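Local coordinates for chitin oligosaccharide binding protein NagB2 (Paenibacillus sp. FPU-7, PDB 7EHU), which binds short chitin oligosaccharides such as N,N'-diacetylchitobiose and N,N',N''-triacetylchitotriose, probably as the extracellular receptor of a sugar uptake system, at residues L112-I117 and G137-L142; D125-L130 and P356-V361. One frame throughout, in Å; residues are numbered along the deposited sequence.

Interactions 1 and 2 alternate along the chain, in the order 112-117, 125-130, 137-142 and 356-361. Their centres lie about 15 Å apart, on the same side of the chain's centre. Interaction 1 joins the start of helix 115-121 to the start of strand 138-154. Interaction 2 joins the loop after that helix to the distant loop between helices 342-352 and 369-379. Side chains join the two: Ile-139 CD1 is 3.8 Å from Leu-130 CD1, and Leu-142 CD2 is 4.0 Å from Phe-127 CE1. Both lie near the bound glycan: the side chain of Ser-357 is about 8 Å, and that of Leu-142 about 10 Å, from a bound N-acetylglucosamine.

Interaction 1: residues L112-I117 and G137-L142; sequences LPLNDI and GKIYGL
Ile-139 O is gripped by two neighbouring residues of the 112-117 segment. Leu-114 N donates a hydrogen bond to it at 2.8 Å, arriving nearly along the C=O axis. Pro-113 CA adds a weaker CA-H...O contact to Ile-139 O at 3.5 Å. The N-H of the same isoleucine is taken by a side chain: Ile-139 N donates to Asn-115 OD1 at 2.8 Å, in a nearly straight bond (165°). The other end of the amide is used as well. Asn-115 ND2 donates to Gly-137 O at 3.0 Å, on a lone pair in the carbonyl plane, and this oxygen lies close to the amide's own plane. With CG anti to the carbonyl carbon (chi1 -59°), the amide swings across to the strand and both its ends are fixed, which sets its rotation. With an alanine here, Ile-139 N and Gly-137 O would probably lose these mates, and the hold of the helix start on the strand would weaken, left to the Leu-114 N bond.

Apolar contacts complete the joint. Leu-114 and Leu-142 meet tip to tip, with Leu-114 CD1 3.8 Å from Leu-142 CG. The same methyl lies against Gly-141 N, a buried N-H that finds no partner in the model. Pro-113 CB lies 3.8 Å from Tyr-140 CE1, and the two side chains cross at a slant. Behind the tyrosine stand Thr-102 and Ala-106 of helix 100-107. A water lies 2.8 Å from both Leu-112 O and Tyr-140 O.

The Asn-115 amide joins Gly-137 O, just before the strand, and Ile-139 N, in it, much as the N-H and C=O of one residue of a parallel neighbouring strand would. It docks the start of helix 115-121 against the start of strand 138-154 in this extracellular solute-binding protein fold.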
loop_
_atom_site.group_PDB
_atom_site.type_symbol
_atom_site.label_atom_id
_atom_site.label_comp_id
_atom_site.label_asym_id
_atom_site.label_seq_id
_atom_site.Cartn_x
_atom_site.Cartn_y
_atom_site.Cartn_z
ATOM N N LEU A 112 21.295 -1.763 6.060
ATOM C CA LEU A 112 21.907 -2.692 7.010
ATOM C C LEU A 112 21.359 -4.094 6.794
ATOM O O LEU A 112 20.141 -4.276 6.871
ATOM C CB LEU A 112 21.584 -2.215 8.431
ATOM C CG LEU A 112 22.310 -2.920 9.579
ATOM C CD1 LEU A 112 23.779 -2.520 9.606
ATOM C CD2 LEU A 112 21.643 -2.604 10.907
ATOM N N PRO A 113 22.197 -5.113 6.555
ATOM C CA PRO A 113 21.674 -6.485 6.534
ATOM C C PRO A 113 21.307 -6.911 7.951
ATOM O O PRO A 113 22.028 -6.638 8.917
ATOM C CB PRO A 113 22.831 -7.305 5.949
ATOM C CG PRO A 113 24.037 -6.526 6.259
ATOM C CD PRO A 113 23.638 -5.067 6.278
ATOM N N LEU A 114 20.166 -7.589 8.071
ATOM C CA LEU A 114 19.551 -7.838 9.372
ATOM C C LEU A 114 19.595 -9.290 9.837
ATOM O O LEU A 114 19.136 -9.572 10.945
ATOM C CB LEU A 114 18.094 -7.375 9.357
ATOM C CG LEU A 114 17.879 -5.907 9.013
ATOM C CD1 LEU A 114 16.418 -5.558 8.986
ATOM C CD2 LEU A 114 18.618 -5.010 9.985
ATOM N N ASN A 115 20.146 -10.213 9.047
ATOM C CA ASN A 115 20.029 -11.634 9.385
ATOM C C ASN A 115 20.585 -11.934 10.782
ATOM O O ASN A 115 19.946 -12.623 11.590
ATOM C CB ASN A 115 20.738 -12.489 8.327
ATOM C CG ASN A 115 20.181 -12.286 6.917
ATOM O OD1 ASN A 115 20.095 -11.170 6.423
ATOM N ND2 ASN A 115 19.850 -13.375 6.254
ATOM N N ASP A 116 21.797 -11.454 11.081
ATOM C CA ASP A 116 22.389 -11.737 12.385
ATOM C C ASP A 116 21.608 -11.058 13.502
ATOM O O ASP A 116 21.433 -11.632 14.583
ATOM C CB ASP A 116 23.854 -11.296 12.404
ATOM C CG ASP A 116 24.800 -12.366 11.882
ATOM O OD1 ASP A 116 24.328 -13.459 11.483
ATOM O OD2 ASP A 116 26.035 -12.118 11.884
ATOM N N ILE A 117 21.143 -9.832 13.261
ATOM C CA ILE A 117 20.332 -9.155 14.261
ATOM C C ILE A 117 19.072 -9.948 14.552
ATOM O O ILE A 117 18.666 -10.097 15.713
ATOM C CB ILE A 117 20.007 -7.721 13.808
ATOM C CG1 ILE A 117 21.263 -6.868 13.895
ATOM C CG2 ILE A 117 18.855 -7.131 14.637
ATOM C CD1 ILE A 117 21.223 -5.643 13.011
ATOM N N GLY A 137 19.521 -13.358 -0.367
ATOM C CA GLY A 137 19.471 -14.034 0.914
ATOM C C GLY A 137 19.578 -13.160 2.150
ATOM O O GLY A 137 19.356 -13.659 3.258
ATOM N N LYS A 138 19.848 -11.865 2.029
ATOM C CA LYS A 138 20.122 -11.069 3.229
ATOM C C LYS A 138 18.851 -10.196 3.316
ATOM O O LYS A 138 18.256 -9.792 2.288
ATOM C CB LYS A 138 21.195 -10.144 2.814
ATOM C CG LYS A 138 22.556 -10.893 2.445
ATOM C CD LYS A 138 23.726 -9.925 2.111
ATOM C CE LYS A 138 22.796 -9.763 0.770
ATOM N NZ LYS A 138 22.902 -8.922 -0.384
ATOM N N ILE A 139 18.434 -9.936 4.537
ATOM C CA ILE A 139 17.200 -9.236 4.837
ATOM C C ILE A 139 17.554 -7.782 5.103
ATOM O O ILE A 139 18.410 -7.498 5.942
ATOM C CB ILE A 139 16.526 -9.890 6.054
ATOM C CG1 ILE A 139 16.106 -11.337 5.734
ATOM C CG2 ILE A 139 15.337 -9.072 6.512
ATOM C CD1 ILE A 139 16.079 -12.257 6.934
ATOM N N TYR A 140 16.868 -6.862 4.425
ATOM C CA TYR A 140 17.216 -5.446 4.478
ATOM C C TYR A 140 16.096 -4.553 4.998
ATOM O O TYR A 140 16.226 -3.329 4.968
ATOM C CB TYR A 140 17.664 -4.976 3.096
ATOM C CG TYR A 140 18.997 -5.538 2.678
ATOM C CD1 TYR A 140 20.185 -5.077 3.246
ATOM C CD2 TYR A 140 19.077 -6.531 1.707
ATOM C CE1 TYR A 140 21.420 -5.582 2.851
ATOM C CE2 TYR A 140 20.294 -7.043 1.302
ATOM C CZ TYR A 140 21.465 -6.551 1.868
ATOM O OH TYR A 140 22.663 -7.085 1.455
ATOM N N GLY A 141 15.022 -5.124 5.509
ATOM C CA GLY A 141 13.971 -4.349 6.149
ATOM C C GLY A 141 12.953 -5.300 6.733
ATOM O O GLY A 141 12.979 -6.500 6.451
ATOM N N LEU A 142 12.043 -4.745 7.536
ATOM C CA LEU A 142 11.099 -5.559 8.298
ATOM C C LEU A 142 9.703 -4.980 8.123
ATOM O O LEU A 142 9.447 -3.845 8.553
ATOM C CB LEU A 142 11.465 -5.632 9.779
ATOM C CG LEU A 142 12.839 -6.235 10.029
ATOM C CD1 LEU A 142 13.227 -6.088 11.488
ATOM C CD2 LEU A 142 12.940 -7.705 9.624
HETATM O O HOH W 1 17.921 -2.495 6.993
#

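Interaction 2: residues D125-L130 and P356-V361; sequences DKFFEL and PSMKGV
Phe-127 and Met-358 form a single antiparallel beta bridge, a non-hydrogen-bonded pair with CA atoms 4.4 Å apart. Hydrogen bonds flank it, from Phe-128 N to Ser-357 O (3.0 Å) and from Lys-359 N to Lys-126 O (2.9 Å). It is an isolated bridge between two loops of the solute-binding protein fold. The bridged residues also contribute CA-H...O contacts, from Phe-127 CA to Ser-357 O and from Met-358 CA to Lys-126 O. A water donates to Ser-357 O and accepts from Glu-129 N.

The side chains of the bridged pair meet in a Met-aromatic contact. Met-358 CG sits over one face of the Phe-127 ring, 3.8 Å from CE2, while SD lies obliquely to that ring. The chain then bends at chi3 (75°), and CE comes against Lys-126 CB. Ser-357 OG also lies near the Phe-127 ring, but its hydrogen bond goes to Pro-143 O. Gln-345 OE1 accepts from both Ser-357 N and Met-358 N.

Phe-128 and Lys-359 lie alongside each other, running opposite ways. Lys-359 CG lies over one face of the Phe-128 ring, 3.8 Å above its plane and offset toward the rim. Phe-128 also meets the ring of Trp-314, their planes about 25° apart. Beyond CG the lysine runs extended along the other loop. Its CE passes 3.2 Å from Phe-127 O, and Lys-359 NZ donates to Asp-125 O at 2.8 Å, tilted 26° from the carbonyl plane.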
loop_
_atom_site.group_PDB
_atom_site.type_symbol
_atom_site.label_atom_id
_atom_site.label_comp_id
_atom_site.label_asym_id
_atom_site.label_seq_id
_atom_site.Cartn_x
_atom_site.Cartn_y
_atom_site.Cartn_z
ATOM N N ASP A 125 12.224 -16.183 12.266
ATOM C CA ASP A 125 11.098 -16.916 11.701
ATOM C C ASP A 125 9.740 -16.295 12.018
ATOM O O ASP A 125 8.709 -16.948 11.811
ATOM C CB ASP A 125 11.112 -18.344 12.248
ATOM C CG ASP A 125 12.480 -18.977 12.163
ATOM O OD1 ASP A 125 12.864 -19.309 11.033
ATOM O OD2 ASP A 125 13.159 -19.174 13.200
ATOM N N LYS A 126 9.710 -15.073 12.540
ATOM C CA LYS A 126 8.497 -14.516 13.125
ATOM C C LYS A 126 7.602 -13.799 12.129
ATOM O O LYS A 126 6.453 -13.500 12.452
ATOM C CB LYS A 126 8.879 -13.570 14.266
ATOM C CG LYS A 126 9.125 -14.232 15.600
ATOM C CD LYS A 126 9.972 -15.476 15.572
ATOM C CE LYS A 126 9.980 -16.134 16.959
ATOM N NZ LYS A 126 11.018 -17.147 16.981
ATOM N N PHE A 127 8.083 -13.497 10.941
ATOM C CA PHE A 127 7.323 -12.733 9.963
ATOM C C PHE A 127 6.635 -13.661 8.974
ATOM O O PHE A 127 7.194 -14.659 8.546
ATOM C CB PHE A 127 8.249 -11.741 9.242
ATOM C CG PHE A 127 8.793 -10.675 10.164
ATOM C CD1 PHE A 127 9.913 -10.908 10.939
ATOM C CD2 PHE A 127 8.150 -9.456 10.311
ATOM C CE1 PHE A 127 10.389 -9.959 11.795
ATOM C CE2 PHE A 127 8.621 -8.509 11.179
ATOM C CZ PHE A 127 9.745 -8.749 11.910
ATOM N N PHE A 128 5.419 -13.309 8.573
ATOM C CA PHE A 128 4.755 -14.104 7.545
ATOM C C PHE A 128 5.626 -14.218 6.295
ATOM O O PHE A 128 5.771 -15.304 5.723
ATOM C CB PHE A 128 3.394 -13.500 7.188
ATOM C CG PHE A 128 2.349 -13.662 8.252
ATOM C CD1 PHE A 128 1.747 -14.881 8.487
ATOM C CD2 PHE A 128 1.978 -12.589 9.031
ATOM C CE1 PHE A 128 0.778 -15.005 9.478
ATOM C CE2 PHE A 128 1.020 -12.723 10.011
ATOM C CZ PHE A 128 0.432 -13.922 10.235
ATOM N N GLU A 129 6.153 -13.096 5.808
ATOM C CA GLU A 129 6.904 -13.082 4.556
ATOM C C GLU A 129 7.902 -11.940 4.542
ATOM O O GLU A 129 7.494 -10.774 4.572
ATOM C CB GLU A 129 5.972 -12.914 3.361
ATOM C CG GLU A 129 5.067 -14.077 3.060
ATOM C CD GLU A 129 4.222 -13.894 1.801
ATOM O OE1 GLU A 129 4.429 -12.917 1.031
ATOM O OE2 GLU A 129 3.401 -14.800 1.526
ATOM N N LEU A 130 9.188 -12.262 4.426
ATOM C CA LEU A 130 10.225 -11.256 4.263
ATOM C C LEU A 130 10.720 -11.152 2.819
ATOM O O LEU A 130 11.650 -10.379 2.545
ATOM C CB LEU A 130 11.396 -11.533 5.200
ATOM C CG LEU A 130 11.100 -11.440 6.695
ATOM C CD1 LEU A 130 12.324 -11.825 7.520
ATOM C CD2 LEU A 130 10.622 -10.064 7.058
ATOM N N PRO A 356 -1.350 -7.646 11.115
ATOM C CA PRO A 356 0.006 -8.005 11.570
ATOM C C PRO A 356 0.941 -8.438 10.452
ATOM O O PRO A 356 0.538 -9.057 9.460
ATOM C CB PRO A 356 -0.232 -9.164 12.538
ATOM C CG PRO A 356 -1.615 -8.912 13.053
ATOM C CD PRO A 356 -2.387 -8.369 11.887
ATOM N N SER A 357 2.219 -8.120 10.642
ATOM C CA SER A 357 3.276 -8.743 9.851
ATOM C C SER A 357 3.925 -9.926 10.551
ATOM O O SER A 357 4.676 -10.668 9.905
ATOM C CB SER A 357 4.354 -7.719 9.512
ATOM O OG SER A 357 4.917 -7.227 10.708
ATOM N N MET A 358 3.669 -10.111 11.847
ATOM C CA MET A 358 4.260 -11.169 12.656
ATOM C C MET A 358 3.198 -12.199 12.979
ATOM O O MET A 358 2.021 -11.867 13.114
ATOM C CB MET A 358 4.785 -10.556 13.962
ATOM C CG MET A 358 5.997 -9.643 13.716
ATOM S SD MET A 358 6.617 -8.895 15.222
ATOM C CE MET A 358 7.432 -10.349 15.932
ATOM N N LYS A 359 3.631 -13.452 13.077
ATOM C CA LYS A 359 2.743 -14.586 13.315
ATOM C C LYS A 359 2.306 -14.692 14.771
ATOM O O LYS A 359 3.029 -14.331 15.686
ATOM C CB LYS A 359 3.471 -15.889 12.959
ATOM C CG LYS A 359 3.925 -16.004 11.512
ATOM C CD LYS A 359 4.813 -17.213 11.297
ATOM C CE LYS A 359 5.746 -17.048 10.148
ATOM N NZ LYS A 359 6.772 -18.096 10.092
ATOM N N GLY A 360 1.119 -15.245 14.980
ATOM C CA GLY A 360 0.697 -15.600 16.318
ATOM C C GLY A 360 -0.064 -14.562 17.110
ATOM O O GLY A 360 -0.301 -14.781 18.305
ATOM N N VAL A 361 -0.452 -13.443 16.502
ATOM C CA VAL A 361 -1.290 -12.481 17.215
ATOM C C VAL A 361 -2.665 -13.115 17.416
ATOM O O VAL A 361 -3.294 -13.504 16.432
ATOM C CB VAL A 361 -1.397 -11.163 16.433
ATOM C CG1 VAL A 361 -2.387 -10.236 17.102
ATOM C CG2 VAL A 361 -0.032 -10.519 16.260
HETATM O O HOH W 2 5.552 -10.513 7.214
#